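Local coordinates for protein sugar kinase (Agrobacterium tumefaciens, PDB 2RBC) that probably transfers phosphate from ATP to a sugar or related carbohydrate, as a putative ribokinase of the pfkB carbohydrate kinase family, at residues L284-G289 and R293-L298; D225-L230 and T237-T242; G87-D92 and T96-D101; I125-R130 and D270-G275. One frame throughout, in Å; residues are numbered along the deposited sequence. Where two conformers were deposited one is given.

The four contacts sample the main parts of a ribokinase-type kinase. Contact 4 lies where the four-stranded lid sheet meets the start of helix 274-287, a segment that in ribokinase relatives borders the phosphate-transfer site. The same helix runs on to contact 1, where its other end packs on helix 292-307; the two centres are about 25 Å apart. Contacts 2 and 3 both reach the large mixed sheet, near its opposite ends, with centres about 35 Å apart. Contact 1 touches neither: its nearest atoms are about 5 Å from contact 2 and about 18 Å from contact 3. Contacts 3 and 4 have residues near the second subunit.

Contact 1. Residues L284-G289 and R293-L298; sequences LAMAEG and RAAVRL. With SO4 (sulfate ion), chain C; SO4 (sulfate ion), chain B.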
# COMPACT_ATOMS: atom_id res chain seq x y z
N LEU A 284 -18.14 -24.19 7.85
CA LEU A 284 -17.80 -25.12 8.89
C LEU A 284 -19.04 -25.71 9.57
O LEU A 284 -19.08 -26.91 9.77
CB LEU A 284 -16.82 -24.51 9.91
CG LEU A 284 -16.37 -25.38 11.10
CD1 LEU A 284 -15.61 -26.59 10.60
CD2 LEU A 284 -15.54 -24.54 12.07
N ALA A 285 -20.04 -24.90 9.91
CA ALA A 285 -21.28 -25.42 10.54
C ALA A 285 -21.96 -26.50 9.66
O ALA A 285 -22.44 -27.52 10.15
CB ALA A 285 -22.25 -24.28 10.86
N MSE A 286 -21.99 -26.26 8.34
CA MSE A 286 -22.48 -27.26 7.39
C MSE A 286 -21.64 -28.55 7.36
O MSE A 286 -22.20 -29.65 7.37
CB MSE A 286 -22.58 -26.70 5.97
CG MSE A 286 -23.57 -25.58 5.79
SE MSE A 286 -25.41 -25.96 6.31
CE MSE A 286 -25.35 -25.31 8.20
N ALA A 287 -20.33 -28.42 7.37
CA ALA A 287 -19.43 -29.57 7.41
C ALA A 287 -19.69 -30.37 8.71
O ALA A 287 -19.69 -31.62 8.72
CB ALA A 287 -17.96 -29.11 7.28
N GLU A 288 -20.01 -29.65 9.78
CA GLU A 288 -20.38 -30.26 11.05
C GLU A 288 -21.81 -30.85 11.13
O GLU A 288 -22.13 -31.46 12.13
CB GLU A 288 -20.21 -29.25 12.20
CG GLU A 288 -18.83 -28.74 12.40
CD GLU A 288 -18.69 -27.72 13.54
OE1 GLU A 288 -19.72 -27.33 14.16
OE2 GLU A 288 -17.52 -27.34 13.81
N GLY A 289 -22.67 -30.59 10.14
CA GLY A 289 -24.01 -31.10 10.11
C GLY A 289 -24.97 -30.33 11.01
O GLY A 289 -25.95 -30.87 11.52
N ARG A 293 -30.81 -22.88 11.54
CA ARG A 293 -30.93 -21.72 12.42
C ARG A 293 -29.71 -21.63 13.36
O ARG A 293 -29.12 -20.56 13.51
CB ARG A 293 -32.25 -21.69 13.20
CG ARG A 293 -32.37 -20.44 14.08
CD ARG A 293 -33.71 -20.37 14.84
NE ARG A 293 -34.81 -20.12 13.92
CZ ARG A 293 -35.10 -18.94 13.39
NH1 ARG A 293 -34.41 -17.85 13.69
NH2 ARG A 293 -36.14 -18.83 12.57
N ALA A 294 -29.31 -22.76 13.96
CA ALA A 294 -28.07 -22.82 14.79
C ALA A 294 -26.84 -22.28 14.03
O ALA A 294 -26.02 -21.52 14.58
CB ALA A 294 -27.83 -24.24 15.26
N ALA A 295 -26.73 -22.67 12.77
CA ALA A 295 -25.62 -22.26 11.91
C ALA A 295 -25.68 -20.78 11.57
O ALA A 295 -24.67 -20.10 11.55
CB ALA A 295 -25.62 -23.09 10.66
N VAL A 296 -26.87 -20.26 11.29
CA VAL A 296 -27.02 -18.86 11.02
C VAL A 296 -26.68 -18.06 12.27
O VAL A 296 -26.05 -17.03 12.19
CB VAL A 296 -28.40 -18.53 10.51
CG1 VAL A 296 -28.60 -17.01 10.47
CG2 VAL A 296 -28.64 -19.14 9.12
N ARG A 297 -27.16 -18.50 13.43
CA ARG A 297 -26.82 -17.84 14.70
C ARG A 297 -25.34 -17.77 14.99
O ARG A 297 -24.81 -16.70 15.31
CB ARG A 297 -27.49 -18.53 15.88
CG ARG A 297 -28.91 -18.17 16.05
CD ARG A 297 -29.61 -19.11 16.96
NE ARG A 297 -30.94 -18.63 17.22
CZ ARG A 297 -31.73 -19.12 18.18
NH1 ARG A 297 -31.33 -20.12 18.94
NH2 ARG A 297 -32.91 -18.58 18.37
N LEU A 298 -24.66 -18.92 14.91
CA LEU A 298 -23.24 -18.98 15.18
C LEU A 298 -22.45 -18.06 14.24
O LEU A 298 -21.55 -17.35 14.70
CB LEU A 298 -22.73 -20.42 15.05
CG LEU A 298 -21.30 -20.73 15.50
CD1 LEU A 298 -21.11 -20.69 17.02
CD2 LEU A 298 -20.83 -22.06 14.87
S SO4 C . -36.63 -22.49 12.09
O1 SO4 C . -36.85 -23.69 11.29
O2 SO4 C . -35.85 -21.56 11.26
O3 SO4 C . -37.91 -21.89 12.45
O4 SO4 C . -35.89 -22.86 13.30
S SO4 B . -33.19 -14.85 18.58
O1 SO4 B . -34.06 -15.37 19.64
O2 SO4 B . -33.04 -15.84 17.53
O3 SO4 B . -33.78 -13.66 17.96
O4 SO4 B . -31.90 -14.56 19.19
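Methyl meets methyl where Ala285 CB lies 3.6 Å from Ala295 CB, packing two consecutive helices of a helix-loop-helix unit, 274-287 and 292-307, against each other. The second partner of Ala295 is Met286, present as selenomethionine. Bends at chi2 (-56°) and chi3 (93°) fold its chain back, so that its terminal CE comes to 3.3 Å from Ala295 CB. That separation is shorter than usual for two carbons, and its exact value is doubtful. The small Ala295 side chain is thus covered by a methyl from each of two successive residues, and the helices can come as near as 5.5 Å between the CA atoms of Ala285 and Ala295. Leu298, one turn further on, faces the same way but rests on Thr281 and Met79. Past the contact, helix 274-287 ends in a Schellman motif, Gly289 taking positive phi while its N bonds back to Met286 O at 3.0 Å. On helix 292-307, Arg293 and Arg297 each bind a sulfate, probably from the crystallisation liquor. Gln261 OE1 accepts from both arginines, through Arg293 NH1 and Arg297 NE, and so ties their guanidinium groups together. Arg293 CD lies 3.8 Å above the plane of the Arg297 guanidinium, toward its rim, and Arg293 NE donates to O4 of its sulfate at 3.0 Å with an angle of 158°.

Contact 2. Residues D225-L230 and T237-T242; sequences DMLPVL and TFIAVT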
# COMPACT_ATOMS: atom_id res chain seq x y z
N ASP A 225 -38.15 -9.38 0.55
CA ASP A 225 -38.82 -9.55 -0.74
C ASP A 225 -37.97 -10.31 -1.76
O ASP A 225 -38.46 -10.73 -2.80
CB ASP A 225 -39.13 -8.21 -1.37
CG ASP A 225 -40.21 -7.44 -0.63
OD1 ASP A 225 -41.07 -8.08 0.05
OD2 ASP A 225 -40.19 -6.21 -0.77
N MSE A 226 -36.69 -10.47 -1.47
CA MSE A 226 -35.80 -11.14 -2.41
C MSE A 226 -35.83 -12.65 -2.23
O MSE A 226 -35.62 -13.38 -3.18
CB MSE A 226 -34.38 -10.62 -2.25
CG MSE A 226 -34.28 -9.14 -2.48
SE MSE A 226 -32.48 -8.54 -2.04
CE MSE A 226 -32.89 -6.61 -2.02
N LEU A 227 -36.12 -13.11 -1.03
CA LEU A 227 -36.09 -14.53 -0.75
C LEU A 227 -37.15 -15.33 -1.54
O LEU A 227 -36.85 -16.43 -2.02
CB LEU A 227 -36.15 -14.81 0.77
CG LEU A 227 -34.79 -14.79 1.48
CD1 LEU A 227 -33.93 -15.88 0.90
CD2 LEU A 227 -34.07 -13.48 1.35
N PRO A 228 -38.40 -14.82 -1.64
CA PRO A 228 -39.36 -15.54 -2.48
C PRO A 228 -38.90 -15.79 -3.93
O PRO A 228 -39.09 -16.90 -4.44
CB PRO A 228 -40.62 -14.68 -2.40
CG PRO A 228 -40.50 -14.01 -1.09
CD PRO A 228 -39.06 -13.71 -0.92
N VAL A 229 -38.25 -14.79 -4.54
CA VAL A 229 -37.82 -14.89 -5.92
C VAL A 229 -36.60 -15.82 -6.02
O VAL A 229 -36.52 -16.64 -6.91
CB VAL A 229 -37.45 -13.51 -6.54
CG1 VAL A 229 -37.47 -13.64 -8.09
CG2 VAL A 229 -38.42 -12.45 -6.09
N LEU A 230 -35.66 -15.68 -5.08
CA LEU A 230 -34.45 -16.44 -5.12
C LEU A 230 -34.76 -17.93 -4.83
O LEU A 230 -34.18 -18.80 -5.45
CB LEU A 230 -33.40 -15.88 -4.14
CG LEU A 230 -32.76 -14.53 -4.49
CD1 LEU A 230 -31.87 -14.01 -3.34
CD2 LEU A 230 -31.96 -14.71 -5.82
N THR A 237 -32.16 -25.45 -3.45
CA THR A 237 -30.95 -24.89 -2.89
C THR A 237 -31.28 -24.17 -1.59
O THR A 237 -32.31 -23.48 -1.51
CB THR A 237 -30.32 -23.92 -3.91
OG1 THR A 237 -30.20 -24.60 -5.17
CG2 THR A 237 -28.94 -23.39 -3.50
N PHE A 238 -30.44 -24.34 -0.56
CA PHE A 238 -30.43 -23.43 0.60
C PHE A 238 -30.02 -22.01 0.16
O PHE A 238 -28.95 -21.82 -0.43
CB PHE A 238 -29.52 -23.98 1.70
CG PHE A 238 -29.44 -23.09 2.91
CD1 PHE A 238 -28.60 -21.98 2.91
CD2 PHE A 238 -30.20 -23.36 4.05
CE1 PHE A 238 -28.52 -21.17 4.01
CE2 PHE A 238 -30.12 -22.54 5.15
CZ PHE A 238 -29.28 -21.45 5.13
N ILE A 239 -30.88 -21.01 0.43
CA ILE A 239 -30.59 -19.62 0.07
C ILE A 239 -30.71 -18.71 1.28
O ILE A 239 -31.76 -18.65 1.92
CB ILE A 239 -31.59 -19.09 -0.96
CG1 ILE A 239 -31.67 -19.99 -2.22
CG2 ILE A 239 -31.28 -17.62 -1.31
CD1 ILE A 239 -30.44 -19.99 -3.08
N ALA A 240 -29.64 -17.98 1.57
CA ALA A 240 -29.65 -16.95 2.60
C ALA A 240 -29.25 -15.59 2.01
O ALA A 240 -28.47 -15.53 1.07
CB ALA A 240 -28.67 -17.35 3.78
N VAL A 241 -29.82 -14.53 2.54
CA VAL A 241 -29.33 -13.19 2.24
C VAL A 241 -28.99 -12.53 3.57
O VAL A 241 -29.86 -12.47 4.47
CB VAL A 241 -30.35 -12.34 1.46
CG1 VAL A 241 -29.72 -10.97 1.09
CG2 VAL A 241 -30.84 -13.06 0.18
N THR A 242 -27.74 -12.09 3.71
CA THR A 242 -27.31 -11.37 4.94
C THR A 242 -27.53 -9.88 4.76
O THR A 242 -27.44 -9.36 3.64
CB THR A 242 -25.86 -11.64 5.28
OG1 THR A 242 -25.03 -11.19 4.20
CG2 THR A 242 -25.64 -13.13 5.54
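Helix 225-230 runs nearly antiparallel to strand 238-242, with 157° between their directions and 9.1 Å between their axes, in the alpha/beta packing of a crossover that leads from strand 206-210 through helices 211-218 and 223-233 to the parallel neighbour 238-242. The helix is kinked at Pro228, whose ring nitrogen has no hydrogen to give to the turn before. Across the interface Leu227 stands opposite Val241 and Leu230 opposite Ile239, the latter pair with CA atoms 7.2 Å apart. Two residues three apart on the helix therefore meet two residues two apart on the strand, Ile239 and Val241, whose side chains leave the same face of the sheet.

The four side chains interlock through their methyls. Leu227 straddles both strand residues: its CD2 presses on Val241 CG2 at 3.5 Å, a tight fit, while its CD1 reaches Ile239 CG2 at 3.9 Å and also rests against Ile239 O. The side chain of Leu227 runs in the opposite direction to those of Ile239 and Val241 as it slides past each. Leu230, in contrast, lies across its partners at about a right angle, with its CB on Ile239 CG2 at 3.9 Å. Val241 has CG1 anti to its backbone N (chi1 -176°), which leaves CG2 as the methyl turned to the helix. The four side chains are apolar and buried, and the cluster continues onto Trp249 beside Leu227 and Phe209 beside Leu230. Val241 CG2 is shared by both leucines, for Leu230 CD1 also meets it at 3.8 Å.

Contact 3. Residues G87-D92 and T96-D101; sequences GAVGDD and TRILRD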
# COMPACT_ATOMS: atom_id res chain seq x y z
N GLY A 87 -6.25 -20.51 -4.48
CA GLY A 87 -6.28 -19.09 -4.81
C GLY A 87 -5.00 -18.93 -5.58
O GLY A 87 -4.23 -19.88 -5.69
N ALA A 88 -4.78 -17.74 -6.13
CA ALA A 88 -3.62 -17.48 -6.97
C ALA A 88 -2.87 -16.26 -6.45
O ALA A 88 -3.48 -15.27 -6.04
CB ALA A 88 -4.02 -17.26 -8.47
N VAL A 89 -1.54 -16.34 -6.50
CA VAL A 89 -0.67 -15.18 -6.30
C VAL A 89 0.25 -15.15 -7.50
O VAL A 89 0.38 -16.14 -8.21
CB VAL A 89 0.17 -15.25 -4.98
CG1 VAL A 89 -0.71 -15.06 -3.75
CG2 VAL A 89 0.98 -16.52 -4.90
N GLY A 90 0.92 -14.02 -7.71
CA GLY A 90 2.00 -13.98 -8.68
C GLY A 90 3.33 -14.46 -8.10
O GLY A 90 3.47 -14.62 -6.89
N ASP A 91 4.29 -14.68 -8.97
CA ASP A 91 5.66 -14.99 -8.56
C ASP A 91 6.39 -13.69 -8.21
O ASP A 91 7.34 -13.30 -8.88
CB ASP A 91 6.43 -15.76 -9.66
CG ASP A 91 6.36 -15.08 -11.02
OD1 ASP A 91 5.52 -14.18 -11.21
OD2 ASP A 91 7.13 -15.49 -11.92
N ASP A 92 5.92 -13.04 -7.14
CA ASP A 92 6.47 -11.78 -6.72
C ASP A 92 6.53 -11.66 -5.22
O ASP A 92 6.08 -12.55 -4.48
CB ASP A 92 5.71 -10.62 -7.40
CG ASP A 92 4.21 -10.58 -7.08
OD1 ASP A 92 3.72 -11.23 -6.12
OD2 ASP A 92 3.52 -9.84 -7.81
N THR A 96 4.81 -13.82 -2.02
CA THR A 96 5.57 -14.50 -0.97
C THR A 96 4.98 -14.11 0.38
O THR A 96 4.78 -14.91 1.28
CB THR A 96 7.07 -14.14 -1.08
OG1 THR A 96 7.55 -14.54 -2.37
CG2 THR A 96 7.91 -14.82 0.01
N ARG A 97 4.66 -12.84 0.49
CA ARG A 97 4.13 -12.33 1.71
C ARG A 97 2.71 -12.80 2.02
O ARG A 97 2.37 -13.10 3.18
CB ARG A 97 4.16 -10.85 1.59
CG ARG A 97 3.77 -10.18 2.80
CD ARG A 97 4.44 -8.84 2.91
NE ARG A 97 4.06 -8.32 4.20
CZ ARG A 97 4.10 -7.05 4.54
NH1 ARG A 97 4.53 -6.15 3.68
NH2 ARG A 97 3.72 -6.71 5.75
N ILE A 98 1.86 -12.85 0.99
CA ILE A 98 0.52 -13.39 1.12
C ILE A 98 0.58 -14.85 1.58
O ILE A 98 -0.13 -15.25 2.51
CB ILE A 98 -0.27 -13.26 -0.24
CG1 ILE A 98 -0.55 -11.79 -0.55
CG2 ILE A 98 -1.57 -14.04 -0.21
CD1 ILE A 98 -1.13 -11.55 -1.95
N LEU A 99 1.39 -15.65 0.90
CA LEU A 99 1.49 -17.06 1.27
C LEU A 99 1.97 -17.25 2.71
O LEU A 99 1.45 -18.12 3.45
CB LEU A 99 2.40 -17.81 0.30
CG LEU A 99 1.91 -17.89 -1.15
CD1 LEU A 99 2.99 -18.37 -2.10
CD2 LEU A 99 0.64 -18.71 -1.27
N ARG A 100 2.97 -16.49 3.11
CA ARG A 100 3.52 -16.59 4.44
C ARG A 100 2.52 -16.19 5.51
O ARG A 100 2.36 -16.90 6.49
CB ARG A 100 4.82 -15.80 4.55
CG ARG A 100 5.32 -15.58 5.96
CD ARG A 100 6.73 -15.07 5.95
NE ARG A 100 6.97 -14.16 7.06
CZ ARG A 100 8.12 -13.49 7.28
NH1 ARG A 100 8.21 -12.66 8.33
NH2 ARG A 100 9.18 -13.62 6.47
N ASP A 101 1.83 -15.08 5.31
CA ASP A 101 0.85 -14.63 6.29
C ASP A 101 -0.28 -15.66 6.43
O ASP A 101 -0.64 -16.08 7.55
CB ASP A 101 0.32 -13.23 5.89
CG ASP A 101 -0.69 -12.65 6.94
OD1 ASP A 101 -0.83 -13.20 8.05
OD2 ASP A 101 -1.37 -11.65 6.67
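A beta-alpha-beta unit of the large mixed sheet, made of strand 82-90, helix 93-104 and strand 107-108, contains this contact, which joins the end of its first strand to the first turns of its helix and combines a helix N-cap with a small apolar seam. Val89 is the strand residue that supplies the seam. Its two methyls divide between two consecutive helix residues: CG1 goes to Ile98 CG2 at 3.8 Å, and CG2 goes to Leu99 CD1 at 3.9 Å. With chi1 at -70°, CG2 sits between the backbone N and the carbonyl carbon and CG1 beside the N, which spreads the fork over both partners. Val89 and Ile98 slide past each other in opposite directions, whereas Val89 and Leu99 cross obliquely. Further out, Ile98 packs on Leu40 of strand 39-45 and Leu99 on Met112.

Between strand and helix the chain turns through Asp91, the centre of an inverse gamma turn, to Asp92 at the N-cap position. Asp92 OD1 accepts from Gly95 N inside the first helical turn and also bonds with Ser120 OG, so two bonds grip OD1. The carboxylate, if ionised, would probably interact favourably with the positive end of the helix dipole. Arg97 NE also forms a salt bridge with Glu93 OE1 of the second subunit. The first helical turn is closed by Thr96 N, which donates to Asp92 O at 3.0 Å, 155° at the hydrogen and in the carbonyl plane.

Contact 4. Residues I125-R130 and D270-G275; sequences IIIDNR and DTLAAG. With EDO (1,2-ethanediol), chain L.
The carboxylate of Asp270 turns OD2 to Ile127 CD1 at 4.1 Å, the two side chains meeting at about a right angle. The other oxygen, OD1, is met from above the carboxylate plane, about 45° out of it, by Leu272 N at 2.9 Å, which makes an Asx turn. OD2 also accepts from the backbone N atoms of Gly311 and Gly312, so bonds to both oxygens fix the rotation of the group. Ile127 also packs on Phe310, and a bound glycerol lies about 4 Å from the side chain of Ile125.

The apolar part of the contact is made tip to tip: Ile125 CD1 reaches Leu272 CD2 at 3.7 Å, with Ile127 CD1 more loosely placed beside it. Leu272 has its CG anti to the backbone N (chi1 -175°), which sends its methyls toward the strand. Leu272 is the second residue of a type II turn running from Thr271 to Ala274, with Ala273 as N-cap. Thr271 OG1 bonds at 2.7 Å to O1 of an ethanediol, probably from the crystallisation liquor, which Arg133 also holds.

The sequence DTLAAG is consistent with the pfkB signature that, in relatives, leads into an anion-binding helix start. Here it joins lid strand 121-127, between strands 39-45 and 133-138, to the beginning of helix 274-287, beside helix 292-307.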
# COMPACT_ATOMS: atom_id res chain seq x y z
N ILE A 125 -6.70 0.32 1.88
CA ILE A 125 -7.99 0.68 2.46
C ILE A 125 -7.76 1.71 3.55
O ILE A 125 -7.00 1.47 4.47
CB ILE A 125 -8.76 -0.54 3.00
CG1 ILE A 125 -8.87 -1.62 1.93
CG2 ILE A 125 -10.16 -0.12 3.46
CD1 ILE A 125 -9.57 -2.91 2.35
N ILE A 126 -8.38 2.88 3.40
CA ILE A 126 -8.28 3.98 4.37
C ILE A 126 -9.60 3.95 5.14
O ILE A 126 -10.67 4.10 4.53
CB ILE A 126 -8.06 5.33 3.68
CG1 ILE A 126 -6.79 5.28 2.78
CG2 ILE A 126 -7.94 6.47 4.72
CD1 ILE A 126 -6.69 6.37 1.74
N ILE A 127 -9.50 3.71 6.45
CA ILE A 127 -10.63 3.53 7.35
C ILE A 127 -10.66 4.69 8.37
O ILE A 127 -9.74 4.83 9.19
CB ILE A 127 -10.52 2.18 8.07
CG1 ILE A 127 -10.20 1.06 7.07
CG2 ILE A 127 -11.76 1.88 8.85
CD1 ILE A 127 -10.10 -0.32 7.67
N ASP A 128 -11.69 5.54 8.27
CA ASP A 128 -11.80 6.71 9.13
C ASP A 128 -12.36 6.33 10.50
O ASP A 128 -12.60 5.14 10.78
CB ASP A 128 -12.58 7.88 8.45
CG ASP A 128 -14.07 7.58 8.26
OD1 ASP A 128 -14.55 6.55 8.75
OD2 ASP A 128 -14.75 8.40 7.60
N ASN A 129 -12.51 7.32 11.38
CA ASN A 129 -13.02 7.02 12.72
C ASN A 129 -14.54 6.80 12.79
O ASN A 129 -15.07 6.60 13.88
CB ASN A 129 -12.55 8.05 13.74
CG ASN A 129 -13.09 9.44 13.47
OD1 ASN A 129 -14.10 9.62 12.77
ND2 ASN A 129 -12.42 10.42 14.03
N ARG A 130 -15.23 6.83 11.65
CA ARG A 130 -16.59 6.29 11.56
C ARG A 130 -16.63 4.82 11.12
O ARG A 130 -17.71 4.26 10.92
CB ARG A 130 -17.42 7.06 10.54
CG ARG A 130 -17.39 8.54 10.68
CD ARG A 130 -18.25 9.09 9.59
NE ARG A 130 -17.69 10.30 8.99
CZ ARG A 130 -18.12 10.83 7.84
NH1 ARG A 130 -17.54 11.95 7.38
NH2 ARG A 130 -19.11 10.26 7.14
N ASP A 270 -15.18 -1.96 12.82
CA ASP A 270 -14.63 -2.26 11.51
C ASP A 270 -15.37 -3.45 10.93
O ASP A 270 -15.18 -4.58 11.37
CB ASP A 270 -13.12 -2.49 11.60
CG ASP A 270 -12.48 -2.85 10.27
OD1 ASP A 270 -13.15 -2.78 9.22
OD2 ASP A 270 -11.30 -3.24 10.29
N THR A 271 -16.24 -3.20 9.96
CA THR A 271 -17.04 -4.27 9.37
C THR A 271 -16.30 -4.97 8.21
O THR A 271 -16.81 -5.89 7.64
CB THR A 271 -18.38 -3.75 8.86
OG1 THR A 271 -18.13 -2.85 7.78
CG2 THR A 271 -19.16 -3.05 9.95
N LEU A 272 -15.08 -4.54 7.88
CA LEU A 272 -14.32 -5.22 6.82
C LEU A 272 -14.18 -6.70 7.16
O LEU A 272 -13.79 -7.03 8.26
CB LEU A 272 -12.95 -4.52 6.67
CG LEU A 272 -12.04 -4.97 5.54
CD1 LEU A 272 -12.71 -4.84 4.18
CD2 LEU A 272 -10.73 -4.14 5.60
N ALA A 273 -14.53 -7.58 6.21
CA ALA A 273 -14.41 -9.06 6.39
C ALA A 273 -15.52 -9.73 7.20
O ALA A 273 -15.46 -10.93 7.45
CB ALA A 273 -13.01 -9.44 6.96
N ALA A 274 -16.52 -8.96 7.65
CA ALA A 274 -17.59 -9.47 8.51
C ALA A 274 -18.31 -10.62 7.81
O ALA A 274 -18.46 -11.71 8.35
CB ALA A 274 -18.57 -8.35 8.89
N GLY A 275 -18.68 -10.38 6.56
CA GLY A 275 -19.35 -11.38 5.70
C GLY A 275 -18.51 -12.62 5.49
O GLY A 275 -19.01 -13.73 5.51
C1 EDO L . -20.61 -2.29 5.84
O1 EDO L . -19.99 -1.24 6.61
C2 EDO L . -19.95 -2.44 4.46
O2 EDO L . -19.40 -3.76 4.28